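Local coordinates for protein ultraspiracle (Drosophila melanogaster, PDB 1HG4) that is a nuclear hormone receptor, the heterodimer partner of the ecdysone receptor, whose ligand-binding domain holds a phospholipid and is locked in an inactive conformation, at residues 93-98 with 180-185. Numbering follows the deposited sequence.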
loop_
_atom_site.group_PDB
_atom_site.type_symbol
_atom_site.label_atom_id
_atom_site.label_comp_id
_atom_site.label_asym_id
_atom_site.label_seq_id
_atom_site.Cartn_x
_atom_site.Cartn_y
_atom_site.Cartn_z
ATOM N N LEU A 93 -7.404 5.440 25.418
ATOM C CA LEU A 93 -7.915 5.860 26.729
ATOM C C LEU A 93 -7.226 7.133 27.209
ATOM O O LEU A 93 -7.892 8.082 27.618
ATOM C CB LEU A 93 -7.743 4.760 27.778
ATOM C CG LEU A 93 -8.529 3.473 27.531
ATOM C CD1 LEU A 93 -8.526 2.612 28.782
ATOM C CD2 LEU A 93 -9.943 3.807 27.155
ATOM N N ILE A 94 -5.898 7.158 27.141
ATOM C CA ILE A 94 -5.136 8.320 27.584
ATOM C C ILE A 94 -5.429 9.574 26.776
ATOM O O ILE A 94 -5.345 10.677 27.311
ATOM C CB ILE A 94 -3.622 8.027 27.563
ATOM C CG1 ILE A 94 -3.307 6.971 28.619
ATOM C CG2 ILE A 94 -2.822 9.303 27.843
ATOM C CD1 ILE A 94 -1.853 6.563 28.647
ATOM N N ALA A 95 -5.773 9.416 25.500
ATOM C CA ALA A 95 -6.100 10.569 24.659
ATOM C C ALA A 95 -7.400 11.179 25.197
ATOM O O ALA A 95 -7.565 12.396 25.236
ATOM C CB ALA A 95 -6.277 10.145 23.195
ATOM N N ASN A 96 -8.325 10.320 25.607
ATOM C CA ASN A 96 -9.581 10.790 26.174
ATOM C C ASN A 96 -9.375 11.475 27.529
ATOM O O ASN A 96 -10.061 12.453 27.816
ATOM C CB ASN A 96 -10.574 9.635 26.321
ATOM C CG ASN A 96 -11.335 9.349 25.028
ATOM O OD1 ASN A 96 -11.721 8.209 24.753
ATOM N ND2 ASN A 96 -11.572 10.390 24.241
ATOM N N VAL A 97 -8.448 10.988 28.361
ATOM C CA VAL A 97 -8.235 11.650 29.643
ATOM C C VAL A 97 -7.543 12.987 29.398
ATOM O O VAL A 97 -7.809 13.960 30.095
ATOM C CB VAL A 97 -7.383 10.814 30.654
ATOM C CG1 VAL A 97 -7.847 9.388 30.667
ATOM C CG2 VAL A 97 -5.920 10.894 30.323
ATOM N N ALA A 98 -6.672 13.046 28.395
ATOM C CA ALA A 98 -5.985 14.299 28.093
ATOM C C ALA A 98 -7.006 15.390 27.741
ATOM O O ALA A 98 -6.895 16.524 28.212
ATOM C CB ALA A 98 -4.991 14.108 26.941
ATOM N N CYS A 180 -9.800 12.576 14.807
ATOM C CA CYS A 180 -8.871 12.207 13.739
ATOM C C CYS A 180 -7.603 11.573 14.312
ATOM O O CYS A 180 -7.141 10.528 13.829
ATOM C CB CYS A 180 -8.499 13.432 12.886
ATOM S SG CYS A 180 -9.801 13.994 11.734
ATOM N N LEU A 181 -7.038 12.189 15.345
ATOM C CA LEU A 181 -5.832 11.632 15.955
ATOM C C LEU A 181 -6.075 10.212 16.483
ATOM O O LEU A 181 -5.233 9.316 16.321
ATOM C CB LEU A 181 -5.337 12.537 17.084
ATOM C CG LEU A 181 -4.782 13.900 16.639
ATOM C CD1 LEU A 181 -4.306 14.682 17.870
ATOM C CD2 LEU A 181 -3.612 13.698 15.669
ATOM N N LYS A 182 -7.231 10.000 17.097
ATOM C CA LYS A 182 -7.541 8.693 17.640
ATOM C C LYS A 182 -7.706 7.641 16.551
ATOM O O LYS A 182 -7.329 6.478 16.725
ATOM C CB LYS A 182 -8.798 8.786 18.509
ATOM C CG LYS A 182 -8.600 9.686 19.721
ATOM C CD LYS A 182 -9.643 9.441 20.799
ATOM C CE LYS A 182 -11.029 9.858 20.354
ATOM N NZ LYS A 182 -12.025 9.653 21.443
ATOM N N ALA A 183 -8.264 8.045 15.418
ATOM C CA ALA A 183 -8.426 7.103 14.328
ATOM C C ALA A 183 -7.032 6.776 13.763
ATOM O O ALA A 183 -6.724 5.600 13.493
ATOM C CB ALA A 183 -9.343 7.697 13.236
ATOM N N ILE A 184 -6.185 7.795 13.595
ATOM C CA ILE A 184 -4.838 7.555 13.065
ATOM C C ILE A 184 -4.187 6.464 13.922
ATOM O O ILE A 184 -3.502 5.573 13.401
ATOM C CB ILE A 184 -3.967 8.864 13.093
ATOM C CG1 ILE A 184 -4.464 9.831 12.033
ATOM C CG2 ILE A 184 -2.482 8.564 12.857
ATOM C CD1 ILE A 184 -4.079 11.237 12.307
ATOM N N ILE A 185 -4.430 6.533 15.234
ATOM C CA ILE A 185 -3.884 5.573 16.182
ATOM C C ILE A 185 -4.446 4.187 15.942
ATOM O O ILE A 185 -3.691 3.217 15.825
ATOM C CB ILE A 185 -4.187 5.997 17.639
ATOM C CG1 ILE A 185 -3.439 7.290 17.963
ATOM C CG2 ILE A 185 -3.782 4.904 18.607
ATOM C CD1 ILE A 185 -3.829 7.897 19.288
#
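Lys182 bridges the gap between helices 78-100 and 175-186, illustrating how a long side chain can be greasy along its stem and polar at its tip. Its CB sets out toward residues 93-98 from where the CA atoms of the two segments come nearest, those of Lys182 and Ala95 being 7.4 Å apart. CG and CD then pass alongside the methyl of Ala95, with Lys182 CD 4.2 Å from Ala95 CB, a van der Waals contact. At this point the chain bends: a chi3 of -67° turns CE away from Ala95 and carries NZ up to the amide end of Asn96, whose side chain crosses that of the lysine at about a right angle. Lys182 NZ lies 2.9 Å from the atom modelled as Asn96 ND2, but the amide is probably turned over in the model, and a hydrogen bond may exist in the reversed orientation. NZ also forms a salt bridge with Glu18, so that helix 11-24 also meets the junction. The contact thus joins two helices within the helical sandwich of the receptor domain; Val97 of the same segment touches the bound phospholipid, while the Asn96 side chain stays about 8 Å from it. With the stem against a methyl and the ammonium met by a carboxylate, the buried lysine probably keeps its positive charge, with Glu18 probably offsetting part of the cost of burying it.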